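Local coordinates for protein imidazoleglycerol-phosphate dehydratase (PDB 5DNL) that catalyses the dehydration of imidazoleglycerol phosphate to imidazoleacetol phosphate, the sixth step of histidine biosynthesis, in a manganese-dependent 24-subunit assembly, at residues 33-36 against 41-44; 79-82 against 87-90; 82-87 against 151-156; 93-98 against 161-166; 101-106 against 117-122. All coordinates share one frame; numbering follows the deposited sequence.

Contact 1 of 5, residues 33-36 against 41-44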
# COMPACT_ATOMS: atom_id res chain seq x y z
N ALA A 33 -12.15 -13.41 -45.48
CA ALA A 33 -13.13 -13.55 -44.39
C ALA A 33 -14.16 -12.43 -44.47
O ALA A 33 -15.36 -12.67 -44.45
CB ALA A 33 -12.42 -13.52 -43.04
N PHE A 34 -13.71 -11.19 -44.59
CA PHE A 34 -14.61 -10.06 -44.66
C PHE A 34 -15.64 -10.24 -45.78
O PHE A 34 -16.84 -10.11 -45.57
CB PHE A 34 -13.85 -8.75 -44.87
CG PHE A 34 -14.75 -7.58 -45.07
CD1 PHE A 34 -15.36 -6.99 -43.99
CD2 PHE A 34 -15.09 -7.15 -46.35
CE1 PHE A 34 -16.26 -5.96 -44.19
CE2 PHE A 34 -15.97 -6.11 -46.54
CZ PHE A 34 -16.55 -5.51 -45.46
N ALA A 35 -15.17 -10.57 -46.98
CA ALA A 35 -16.07 -10.68 -48.13
C ALA A 35 -17.04 -11.84 -47.96
O ALA A 35 -18.21 -11.72 -48.32
CB ALA A 35 -15.28 -10.83 -49.41
N PHE A 36 -16.55 -12.95 -47.41
CA PHE A 36 -17.38 -14.15 -47.23
C PHE A 36 -18.56 -13.85 -46.30
O PHE A 36 -19.70 -14.20 -46.58
CB PHE A 36 -16.55 -15.30 -46.68
CG PHE A 36 -17.27 -16.63 -46.66
CD1 PHE A 36 -17.28 -17.44 -47.79
CD2 PHE A 36 -17.90 -17.06 -45.51
CE1 PHE A 36 -17.91 -18.67 -47.74
CE2 PHE A 36 -18.55 -18.28 -45.46
CZ PHE A 36 -18.54 -19.09 -46.58
N ASP A 41 -19.23 -11.29 -53.56
CA ASP A 41 -18.01 -11.49 -54.32
C ASP A 41 -17.31 -10.14 -54.44
O ASP A 41 -17.97 -9.10 -54.57
CB ASP A 41 -18.31 -12.00 -55.74
CG ASP A 41 -18.82 -13.43 -55.75
OD1 ASP A 41 -18.18 -14.32 -55.15
OD2 ASP A 41 -19.87 -13.67 -56.40
N MET A 42 -15.99 -10.15 -54.38
CA MET A 42 -15.24 -8.97 -54.76
C MET A 42 -13.86 -9.30 -55.31
O MET A 42 -13.28 -10.34 -55.01
CB MET A 42 -15.16 -7.95 -53.60
CG MET A 42 -14.60 -8.48 -52.30
SD MET A 42 -14.70 -7.24 -50.97
CE MET A 42 -16.42 -7.27 -50.48
N ARG A 43 -13.38 -8.39 -56.15
CA ARG A 43 -12.06 -8.47 -56.71
C ARG A 43 -11.25 -7.37 -56.07
O ARG A 43 -11.68 -6.24 -56.07
CB ARG A 43 -12.12 -8.25 -58.23
CG ARG A 43 -10.75 -8.25 -58.90
CD ARG A 43 -10.89 -8.30 -60.42
NE ARG A 43 -9.59 -8.22 -61.09
CZ ARG A 43 -8.90 -7.11 -61.33
NH1 ARG A 43 -9.36 -5.90 -60.98
NH2 ARG A 43 -7.72 -7.19 -61.95
N ILE A 44 -10.11 -7.73 -55.49
CA ILE A 44 -9.24 -6.75 -54.85
C ILE A 44 -7.82 -7.02 -55.31
O ILE A 44 -7.33 -8.14 -55.20
CB ILE A 44 -9.33 -6.82 -53.30
CG1 ILE A 44 -10.76 -6.55 -52.83
CG2 ILE A 44 -8.36 -5.82 -52.68
CD1 ILE A 44 -10.96 -6.67 -51.33
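The ring of Phe34 is met at its edge by the terminal methyl of Met42, which lies close to the ring plane with CE 4.1 Å from Phe34 CE2. Elsewhere in the chain, Leu62 of helix 51-69 and Leu155 and Leu159 of helix 144-162 also touch this side chain. Phe34 swings its ring out past the helix backbone (chi1 174°, CG opposite the N), and CE2 on the rim reaches the methionine; the two side chains cross nearly at right angles.

Ala35 supplies the second half of the contact. Its CB lies against the middle of the Met42 chain, 3.8 Å from CG, with SD at 4.0 Å and CE at 3.9 Å. The methionine can touch the methyl with all three atoms because it bends at chi3 (77°), curling round Ala35 before its tip arrives at Phe34. Were Met42 cut back to an alanine, a gap is likely to open beside the Ala35 methyl and the Phe34 rim to lose its neighbour on this side. No hydrogen bond spans the two segments, so the join is purely apolar and buried. It packs the C-terminal part of helix 25-38 on the start of strand 42-48, the last two elements of a beta-alpha-beta unit that begins with strand 20-21.

Contact 2 of 5, residues 79-82 against 87-90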
# COMPACT_ATOMS: atom_id res chain seq x y z
N ASN A 79 -24.78 -5.16 -36.40
CA ASN A 79 -23.89 -5.69 -35.37
C ASN A 79 -23.54 -7.14 -35.64
O ASN A 79 -24.28 -7.85 -36.33
CB ASN A 79 -24.52 -5.64 -33.99
CG ASN A 79 -24.92 -4.24 -33.58
OD1 ASN A 79 -24.11 -3.30 -33.61
ND2 ASN A 79 -26.16 -4.10 -33.15
N ALA A 80 -22.44 -7.59 -35.05
CA ALA A 80 -22.10 -9.00 -35.05
C ALA A 80 -21.35 -9.32 -33.77
O ALA A 80 -20.58 -8.49 -33.29
CB ALA A 80 -21.26 -9.35 -36.27
N ILE A 81 -21.56 -10.49 -33.21
CA ILE A 81 -20.72 -11.01 -32.14
C ILE A 81 -20.14 -12.28 -32.72
O ILE A 81 -20.90 -13.20 -33.04
CB ILE A 81 -21.46 -11.26 -30.84
CG1 ILE A 81 -21.92 -9.92 -30.25
CG2 ILE A 81 -20.56 -11.97 -29.85
CD1 ILE A 81 -22.79 -10.03 -29.00
N MET A 82 -18.82 -12.32 -32.87
CA MET A 82 -18.16 -13.42 -33.56
C MET A 82 -17.19 -14.15 -32.63
O MET A 82 -16.25 -13.52 -32.15
CB MET A 82 -17.38 -12.87 -34.75
CG MET A 82 -16.93 -13.92 -35.74
SD MET A 82 -18.32 -14.61 -36.67
CE MET A 82 -19.56 -13.31 -36.43
N ALA A 87 -11.44 -16.49 -28.77
CA ALA A 87 -11.82 -15.10 -29.07
C ALA A 87 -13.33 -14.93 -29.11
O ALA A 87 -14.06 -15.83 -29.57
CB ALA A 87 -11.23 -14.63 -30.40
N LEU A 88 -13.79 -13.78 -28.64
CA LEU A 88 -15.20 -13.39 -28.77
C LEU A 88 -15.21 -11.90 -28.99
O LEU A 88 -14.76 -11.16 -28.12
CB LEU A 88 -15.98 -13.78 -27.51
CG LEU A 88 -17.49 -13.53 -27.58
CD1 LEU A 88 -18.11 -14.44 -28.62
CD2 LEU A 88 -18.10 -13.75 -26.20
N VAL A 89 -15.64 -11.44 -30.16
CA VAL A 89 -15.46 -10.05 -30.55
C VAL A 89 -16.79 -9.47 -31.00
O VAL A 89 -17.46 -10.04 -31.86
CB VAL A 89 -14.42 -9.94 -31.68
CG1 VAL A 89 -14.25 -8.48 -32.11
CG2 VAL A 89 -13.08 -10.51 -31.26
N LEU A 90 -17.14 -8.33 -30.40
CA LEU A 90 -18.31 -7.57 -30.80
C LEU A 90 -17.91 -6.51 -31.83
O LEU A 90 -16.92 -5.79 -31.65
CB LEU A 90 -18.93 -6.89 -29.57
CG LEU A 90 -19.99 -5.80 -29.84
CD1 LEU A 90 -21.23 -6.31 -30.55
CD2 LEU A 90 -20.36 -5.15 -28.52
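Leu88 meets Ile81 through one methyl: its CD1 comes 3.7 Å from Ile81 CG2, the branch of the isoleucine that stands anti to the backbone N. The two side chains cross obliquely. The same leucine gives its alpha hydrogen to the backbone opposite, in a CA-H...O contact of 3.5 Å from Leu88 CA to Met82 O.

At Val89 the backbones are joined directly. Met82 N donates to Val89 O over 2.8 Å in an almost straight bond (172° at the hydrogen), while Val89 N returns a bond of 2.9 Å to Met82 O. Val89 and Met82 thus form an antiparallel hydrogen-bonded pair, and their side chains project together to the face covered by helix 144-162, where Val89 rests on Ala150. Val89 O also receives a CA-H...O contact from Ile81 CA, so this one oxygen is approached by two consecutive residues of the facing strand.

Leu90 is paired with Ile81 in a non-hydrogen-bonded position, their CA atoms 4.4 Å apart. Its CD1 lies 3.7 Å from Ile81 CG1 and 3.6 Å from Ala80 O. Ile81 is therefore gripped by a leucine at each of its branches, CG2 by Leu88 and CG1 by Leu90, on the face turned from the helix. On that face Ile81 also packs on Leu90 of a neighbouring subunit. The pairing belongs to a beta hairpin formed by strands 77-84 and 87-94, the former the outermost strand, within this chain, of a mixed four-stranded sheet.

Contact 3 of 5, residues 82-87 against 151-156. With 5DL ([(2S)-2-hydroxy-3-(1H-1,2,4-triazol-1-yl)propyl]phosphonic acid), chain F.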
# COMPACT_ATOMS: atom_id res chain seq x y z
N MET A 82 -18.82 -12.32 -32.87
CA MET A 82 -18.16 -13.42 -33.56
C MET A 82 -17.19 -14.15 -32.63
O MET A 82 -16.25 -13.52 -32.15
CB MET A 82 -17.38 -12.87 -34.75
CG MET A 82 -16.93 -13.92 -35.74
SD MET A 82 -18.32 -14.61 -36.67
CE MET A 82 -19.56 -13.31 -36.43
N PRO A 83 -17.43 -15.45 -32.39
CA PRO A 83 -16.47 -16.29 -31.71
C PRO A 83 -15.45 -16.84 -32.68
O PRO A 83 -15.74 -17.04 -33.86
CB PRO A 83 -17.32 -17.42 -31.12
CG PRO A 83 -18.52 -17.50 -31.99
CD PRO A 83 -18.70 -16.18 -32.65
N MET A 84 -14.23 -17.04 -32.18
CA MET A 84 -13.28 -17.92 -32.84
C MET A 84 -12.44 -18.56 -31.75
O MET A 84 -11.51 -17.93 -31.22
CB MET A 84 -12.40 -17.20 -33.85
CG MET A 84 -11.46 -18.20 -34.52
SD MET A 84 -10.53 -17.65 -35.96
CE MET A 84 -11.87 -17.08 -36.98
N ASP A 85 -12.76 -19.82 -31.43
CA ASP A 85 -12.16 -20.52 -30.31
C ASP A 85 -12.20 -19.61 -29.06
O ASP A 85 -13.28 -19.18 -28.67
CB ASP A 85 -10.76 -21.02 -30.67
CG ASP A 85 -10.76 -22.02 -31.83
OD1 ASP A 85 -11.83 -22.34 -32.41
OD2 ASP A 85 -9.67 -22.52 -32.13
N ASP A 86 -11.03 -19.29 -28.48
CA ASP A 86 -10.96 -18.40 -27.31
C ASP A 86 -11.49 -17.00 -27.54
O ASP A 86 -11.92 -16.36 -26.58
CB ASP A 86 -9.51 -18.28 -26.83
CG ASP A 86 -8.57 -17.86 -27.94
OD1 ASP A 86 -8.33 -18.68 -28.86
OD2 ASP A 86 -8.09 -16.69 -27.95
N ALA A 87 -11.44 -16.49 -28.77
CA ALA A 87 -11.82 -15.10 -29.07
C ALA A 87 -13.33 -14.93 -29.11
O ALA A 87 -14.06 -15.83 -29.57
CB ALA A 87 -11.23 -14.63 -30.40
N ALA A 151 -12.72 -10.26 -35.73
CA ALA A 151 -13.06 -8.88 -36.07
C ALA A 151 -13.42 -8.71 -37.55
O ALA A 151 -14.39 -8.04 -37.87
CB ALA A 151 -11.93 -7.95 -35.68
N PHE A 152 -12.63 -9.30 -38.44
CA PHE A 152 -12.93 -9.21 -39.88
C PHE A 152 -14.22 -9.96 -40.26
O PHE A 152 -15.03 -9.43 -41.05
CB PHE A 152 -11.76 -9.69 -40.74
CG PHE A 152 -10.71 -8.64 -40.97
CD1 PHE A 152 -9.67 -8.44 -40.08
CD2 PHE A 152 -10.77 -7.84 -42.10
CE1 PHE A 152 -8.70 -7.48 -40.31
CE2 PHE A 152 -9.81 -6.86 -42.35
CZ PHE A 152 -8.75 -6.68 -41.45
N LYS A 153 -14.43 -11.14 -39.69
CA LYS A 153 -15.70 -11.86 -39.92
C LYS A 153 -16.87 -11.00 -39.44
O LYS A 153 -17.91 -10.88 -40.10
CB LYS A 153 -15.73 -13.19 -39.16
CG LYS A 153 -14.79 -14.28 -39.65
CD LYS A 153 -15.09 -15.58 -38.93
CE LYS A 153 -14.28 -16.76 -39.46
NZ LYS A 153 -14.82 -18.02 -38.87
N GLY A 154 -16.69 -10.39 -38.26
CA GLY A 154 -17.69 -9.54 -37.68
C GLY A 154 -18.01 -8.30 -38.47
O GLY A 154 -19.16 -7.91 -38.57
N LEU A 155 -16.98 -7.64 -38.99
CA LEU A 155 -17.19 -6.52 -39.90
C LEU A 155 -18.02 -6.94 -41.10
O LEU A 155 -18.93 -6.21 -41.51
CB LEU A 155 -15.87 -5.92 -40.34
CG LEU A 155 -15.20 -5.03 -39.29
CD1 LEU A 155 -13.75 -4.81 -39.68
CD2 LEU A 155 -15.92 -3.70 -39.15
N GLY A 156 -17.70 -8.10 -41.67
CA GLY A 156 -18.47 -8.59 -42.82
C GLY A 156 -19.92 -8.81 -42.45
O GLY A 156 -20.82 -8.30 -43.15
N1 5DL F . -7.80 -19.35 -38.36
C3 5DL F . -8.84 -20.81 -36.99
N2 5DL F . -8.97 -20.02 -38.06
C8 5DL F . -11.53 -20.17 -40.91
C7 5DL F . -10.15 -20.32 -40.26
C6 5DL F . -10.21 -19.88 -38.81
C5 5DL F . -6.96 -19.79 -37.41
O10 5DL F . -12.39 -22.48 -39.85
P9 5DL F . -12.88 -21.10 -40.14
O11 5DL F . -14.04 -21.05 -41.11
O12 5DL F . -13.29 -20.39 -38.85
O13 5DL F . -9.16 -19.53 -40.95
N4 5DL F . -7.55 -20.67 -36.56
O HOH W 1 -15.14 -18.52 -36.07
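Lys153 runs outward from helix 144-162 as an extended rod, and both methionines of strand 77-84 lie across it at about a right angle. Met82 meets the base of the rod, its CG 3.7 Å from Lys153 CB; since Met82 was modelled in two conformers, the position of its sulfur end is less certain. Met84 crosses near the tip, where Met84 CE and Lys153 CE approach to 3.5 Å, tighter than usual for two carbons. A bend at its chi3 (-55°) turns the Met84 methyl toward the lysine while the sulfur faces the inhibitor, SD lying 3.5 Å from N2 of the triazole.

This is one wall of the active-site pocket, which is built between subunits. Lys153 NZ donates to the phosphonate oxygen O12 of the inhibitor over 2.8 Å, and Ser171, Lys173, Arg76 and Arg98 of a neighbouring subunit also bind this ligand. NZ has a second partner in a water 2.9 Å away, which in turn donates to Pro83 O over 2.7 Å, tying the ammonium group to the strand backbone. With a leucine here, phosphonate O12 would probably lose this donor and Pro83 O its water link to the helix.

Beyond Met84 the chain reverses in a type II' beta turn closed by bonds in both directions between the backbones of Met84 and Ala87. Asp85, at the first corner of the turn, forms a salt bridge through OD1 with Arg98 NE of the same neighbouring subunit.

Contact 4 of 5, residues 93-98 against 161-166. With 5DL ([(2S)-2-hydroxy-3-(1H-1,2,4-triazol-1-yl)propyl]phosphonic acid), chain I.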
# COMPACT_ATOMS: atom_id res chain seq x y z
N VAL A 93 -21.58 -1.37 -36.18
CA VAL A 93 -21.42 -0.40 -37.25
C VAL A 93 -22.66 0.49 -37.33
O VAL A 93 -23.78 0.01 -37.22
CB VAL A 93 -21.21 -1.11 -38.61
CG1 VAL A 93 -21.24 -0.12 -39.78
CG2 VAL A 93 -19.91 -1.90 -38.61
N ASP A 94 -22.43 1.78 -37.52
CA ASP A 94 -23.48 2.75 -37.85
C ASP A 94 -22.97 3.54 -39.05
O ASP A 94 -21.99 4.30 -38.92
CB ASP A 94 -23.77 3.64 -36.63
CG ASP A 94 -24.62 4.83 -36.94
OD1 ASP A 94 -25.06 4.97 -38.10
OD2 ASP A 94 -24.84 5.65 -36.01
N ILE A 95 -23.61 3.38 -40.22
CA ILE A 95 -23.25 4.14 -41.41
C ILE A 95 -23.87 5.53 -41.26
O ILE A 95 -24.90 5.89 -41.83
CB ILE A 95 -23.66 3.41 -42.72
CG1 ILE A 95 -23.11 1.98 -42.71
CG2 ILE A 95 -23.15 4.17 -43.92
CD1 ILE A 95 -23.49 1.15 -43.93
N SER A 96 -23.19 6.31 -40.42
CA SER A 96 -23.70 7.54 -39.83
C SER A 96 -23.30 8.82 -40.56
O SER A 96 -23.81 9.88 -40.21
CB SER A 96 -23.07 7.66 -38.44
OG SER A 96 -21.65 7.62 -38.56
N ASN A 97 -22.36 8.73 -41.50
CA ASN A 97 -21.68 9.88 -42.06
C ASN A 97 -20.87 10.68 -41.01
O ASN A 97 -20.59 11.86 -41.18
CB ASN A 97 -22.66 10.79 -42.81
CG ASN A 97 -21.98 11.67 -43.83
OD1 ASN A 97 -20.94 11.32 -44.39
ND2 ASN A 97 -22.52 12.86 -44.03
N ARG A 98 -20.46 10.00 -39.94
CA ARG A 98 -19.65 10.59 -38.88
C ARG A 98 -18.44 9.69 -38.66
O ARG A 98 -18.47 8.80 -37.80
CB ARG A 98 -20.44 10.75 -37.57
CG ARG A 98 -21.56 11.76 -37.61
CD ARG A 98 -22.14 12.01 -36.23
NE ARG A 98 -22.88 10.88 -35.70
CZ ARG A 98 -24.22 10.76 -35.69
NH1 ARG A 98 -25.01 11.71 -36.16
NH2 ARG A 98 -24.77 9.68 -35.16
N VAL A 161 -25.72 -6.53 -42.78
CA VAL A 161 -26.98 -6.01 -42.25
C VAL A 161 -27.12 -4.52 -42.57
O VAL A 161 -28.16 -4.05 -43.04
CB VAL A 161 -27.07 -6.23 -40.73
CG1 VAL A 161 -28.32 -5.61 -40.14
CG2 VAL A 161 -26.99 -7.70 -40.38
N ALA A 162 -26.07 -3.75 -42.30
CA ALA A 162 -26.13 -2.29 -42.40
C ALA A 162 -26.29 -1.75 -43.82
O ALA A 162 -26.82 -0.64 -43.99
CB ALA A 162 -24.90 -1.66 -41.75
N THR A 163 -25.82 -2.51 -44.82
CA THR A 163 -25.80 -2.04 -46.21
C THR A 163 -27.04 -2.49 -46.99
O THR A 163 -27.17 -2.17 -48.16
CB THR A 163 -24.53 -2.51 -46.96
OG1 THR A 163 -24.48 -3.94 -46.97
CG2 THR A 163 -23.27 -1.96 -46.29
N LYS A 164 -27.94 -3.22 -46.34
CA LYS A 164 -29.18 -3.68 -47.01
C LYS A 164 -30.11 -2.51 -47.25
O LYS A 164 -30.13 -1.55 -46.49
CB LYS A 164 -29.91 -4.71 -46.14
CG LYS A 164 -29.79 -6.15 -46.60
CD LYS A 164 -30.62 -7.09 -45.71
CE LYS A 164 -32.08 -6.67 -45.54
NZ LYS A 164 -32.90 -7.77 -44.96
N GLU A 165 -30.92 -2.59 -48.31
CA GLU A 165 -31.89 -1.55 -48.60
C GLU A 165 -32.98 -1.44 -47.51
O GLU A 165 -33.43 -2.45 -46.97
CB GLU A 165 -32.51 -1.77 -50.00
CG GLU A 165 -33.40 -0.63 -50.44
CD GLU A 165 -33.87 -0.76 -51.88
OE1 GLU A 165 -34.57 0.15 -52.36
OE2 GLU A 165 -33.53 -1.76 -52.53
N SER A 166 -33.37 -0.20 -47.22
CA SER A 166 -34.41 0.16 -46.26
C SER A 166 -35.53 0.89 -46.98
O SER A 166 -35.33 1.44 -48.05
CB SER A 166 -33.84 1.14 -45.22
OG SER A 166 -34.88 1.68 -44.40
N1 5DL I . -27.21 13.58 -31.26
C3 5DL I . -25.49 12.89 -32.55
N2 5DL I . -26.78 12.79 -32.30
C8 5DL I . -29.59 11.58 -34.59
C7 5DL I . -28.76 12.63 -33.83
C6 5DL I . -27.69 11.93 -33.04
C5 5DL I . -26.07 14.18 -30.87
O10 5DL I . -27.80 11.53 -36.59
P9 5DL I . -28.69 10.60 -35.83
O11 5DL I . -29.73 9.95 -36.72
O12 5DL I . -27.89 9.55 -35.08
O13 5DL I . -29.61 13.37 -32.95
N4 5DL I . -25.03 13.77 -31.65
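Ile95 touches the end of helix 144-162 with its outermost carbon: CD1 sits 3.8 Å from Ala162 CB and equally near Ala162 O, and also meets Thr163 CG2 at 3.9 Å. Val93, two residues earlier on the strand, adds a looser contact of 4.4 Å from its CG1 to Ala162 CB. The isoleucine reaches across because its chain is stretched (chi2 178°). Thr163 turns a methyl to it, its hydroxyl being bonded to Leu159 O.

Ile95 is itself the centre of an inverse gamma turn, by which the chain leaves strand 87-94. An ST turn follows, with Arg98 N bonded to Ser96 OG over 3.0 Å, and the two turns lead the backbone round to Arg98 in the inhibitor pocket. There the guanidinium grips the phosphonate with two separate nitrogens, NH1 to O10 at 2.8 Å and NH2 to O12 at 3.1 Å, the latter nearly straight (175°). O10 lies at the guanidinium edge, in its plane, while triazole C3 lies over one face, toward the rim. Arg98 NE is held by Asp85 of a neighbouring subunit, whose Lys153 binds the same inhibitor.

Contact 5 of 5, residues 101-106 against 117-122. With MN (manganese (II) ion), chain D.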
# COMPACT_ATOMS: atom_id res chain seq x y z
N ALA A 101 -13.70 5.45 -35.33
CA ALA A 101 -13.38 4.07 -35.03
C ALA A 101 -12.91 3.99 -33.59
O ALA A 101 -12.18 4.85 -33.12
CB ALA A 101 -12.32 3.53 -35.95
N ASN A 102 -13.30 2.91 -32.92
CA ASN A 102 -12.75 2.55 -31.61
C ASN A 102 -12.50 1.06 -31.66
O ASN A 102 -13.45 0.28 -31.70
CB ASN A 102 -13.74 2.94 -30.51
CG ASN A 102 -13.28 2.56 -29.11
OD1 ASN A 102 -12.48 1.66 -28.90
ND2 ASN A 102 -13.82 3.25 -28.13
N VAL A 103 -11.23 0.69 -31.65
CA VAL A 103 -10.79 -0.71 -31.67
C VAL A 103 -10.15 -1.01 -30.34
O VAL A 103 -9.11 -0.43 -30.01
CB VAL A 103 -9.82 -0.96 -32.84
CG1 VAL A 103 -9.30 -2.39 -32.83
CG2 VAL A 103 -10.48 -0.61 -34.18
N ASP A 104 -10.78 -1.88 -29.56
CA ASP A 104 -10.37 -2.24 -28.21
C ASP A 104 -10.17 -3.76 -28.18
O ASP A 104 -11.14 -4.52 -27.97
CB ASP A 104 -11.44 -1.79 -27.22
CG ASP A 104 -11.06 -2.07 -25.77
OD1 ASP A 104 -9.89 -2.36 -25.49
OD2 ASP A 104 -11.98 -2.01 -24.92
N VAL A 105 -8.93 -4.17 -28.40
CA VAL A 105 -8.52 -5.57 -28.33
C VAL A 105 -7.40 -5.74 -27.32
O VAL A 105 -6.77 -4.75 -26.87
CB VAL A 105 -8.10 -6.11 -29.72
CG1 VAL A 105 -9.26 -6.02 -30.68
CG2 VAL A 105 -6.90 -5.38 -30.30
N ASN A 106 -7.16 -6.99 -26.95
CA ASN A 106 -6.17 -7.33 -25.93
C ASN A 106 -5.57 -8.66 -26.32
O ASN A 106 -6.09 -9.73 -25.99
CB ASN A 106 -6.81 -7.40 -24.54
CG ASN A 106 -5.79 -7.63 -23.44
OD1 ASN A 106 -4.59 -7.69 -23.68
ND2 ASN A 106 -6.27 -7.76 -22.21
N SER A 117 -1.62 -2.21 -34.75
CA SER A 117 -1.42 -1.04 -35.64
C SER A 117 -2.14 -1.20 -36.97
O SER A 117 -2.87 -0.32 -37.41
CB SER A 117 0.07 -0.79 -35.92
OG SER A 117 0.26 0.11 -37.05
N LEU A 118 -1.96 -2.36 -37.58
CA LEU A 118 -2.50 -2.60 -38.92
C LEU A 118 -4.01 -2.78 -38.86
O LEU A 118 -4.74 -2.25 -39.71
CB LEU A 118 -1.83 -3.81 -39.55
CG LEU A 118 -0.33 -3.69 -39.80
CD1 LEU A 118 0.23 -4.97 -40.40
CD2 LEU A 118 0.04 -2.50 -40.67
N LEU A 119 -4.51 -3.50 -37.85
CA LEU A 119 -5.96 -3.62 -37.66
C LEU A 119 -6.61 -2.28 -37.50
O LEU A 119 -7.59 -1.95 -38.18
CB LEU A 119 -6.30 -4.52 -36.48
CG LEU A 119 -7.78 -4.57 -36.11
CD1 LEU A 119 -8.61 -5.21 -37.22
CD2 LEU A 119 -7.94 -5.35 -34.81
N LYS A 120 -6.06 -1.47 -36.60
CA LYS A 120 -6.62 -0.14 -36.32
C LYS A 120 -6.61 0.74 -37.56
O LYS A 120 -7.57 1.48 -37.81
CB LYS A 120 -5.91 0.57 -35.17
CG LYS A 120 -6.24 0.01 -33.80
CD LYS A 120 -5.54 0.82 -32.72
CE LYS A 120 -5.97 0.40 -31.33
NZ LYS A 120 -5.20 1.17 -30.31
N GLU A 121 -5.53 0.68 -38.33
CA GLU A 121 -5.44 1.55 -39.51
C GLU A 121 -6.38 1.09 -40.63
O GLU A 121 -6.98 1.94 -41.32
CB GLU A 121 -3.99 1.71 -39.96
CG GLU A 121 -3.23 2.58 -38.99
CD GLU A 121 -3.81 3.97 -38.91
OE1 GLU A 121 -3.65 4.77 -39.87
OE2 GLU A 121 -4.51 4.24 -37.91
N PHE A 122 -6.57 -0.21 -40.78
CA PHE A 122 -7.60 -0.68 -41.70
C PHE A 122 -8.99 -0.18 -41.28
O PHE A 122 -9.77 0.32 -42.11
CB PHE A 122 -7.60 -2.22 -41.78
CG PHE A 122 -8.84 -2.78 -42.46
CD1 PHE A 122 -8.91 -2.84 -43.84
CD2 PHE A 122 -9.93 -3.19 -41.72
CE1 PHE A 122 -10.06 -3.31 -44.48
CE2 PHE A 122 -11.06 -3.67 -42.34
CZ PHE A 122 -11.13 -3.72 -43.72
MN MN D . -1.99 5.69 -40.93
O HOH W 2 -3.09 7.56 -41.37
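Strand 100-104 and helix 116-130 are the first two elements of a beta-alpha-beta unit completed by strand 133-140, and here Val103 of the strand packs against both Leu119 and Lys120 of the helix. Val103 CG1, anti to its backbone N, reaches Leu119 CD2 at 3.8 Å, and the two side chains cross at a slant. Val103 CB lies 3.8 Å from Lys120 CG, so the valine meets a branched apolar tip and the base of a long chain together. Val105, just past the strand, adds a looser contact to the same leucine methyl, its CG1 4.4 Å from Leu119 CD2. Leu119 further touches Phe152 of helix 144-162, which joins this unit to the next helix of the chain.

Lys120 is extended beyond CG and passes obliquely over Val103, bringing its CE to 3.5 Å from Val103 O. Its aliphatic part serves this interface, while NZ passes on to a salt bridge with Asp109 of a neighbouring subunit.

The next residue of the helix belongs to the metal site. Glu121 OE1 binds a manganese ion at 2.2 Å, and a water is bound to the metal at the same distance. His52 and Glu56 of this chain are further ligands, together with His146 of that same neighbouring subunit, so the site lies at a subunit interface. The glutamate chain bends at chi2 (-62°) in bringing its carboxylate to the ion.

How the contacts relate
Contact 1 comes first along the chain; contact 2 follows, and contact 5 is nested within the loops closed by contacts 3 and 4. Contacts 2 and 3 share Met82 and Ala87, their centres about 5 Å apart. Contacts 2 to 5 all reach one mixed sheet, on which contacts 3 and 4 set different parts of helix 144-162. Contact 1 belongs to the other sheet and meets contact 3 where Phe34 packs on Phe152 and Gly156; its centre is about 20 Å from that of contact 5. Segments of contacts 3 and 4 supply Lys153 and Arg98 to two different inhibitor pockets, and contact 5 supplies a manganese ligand, so the active sites probably form only where subunits meet.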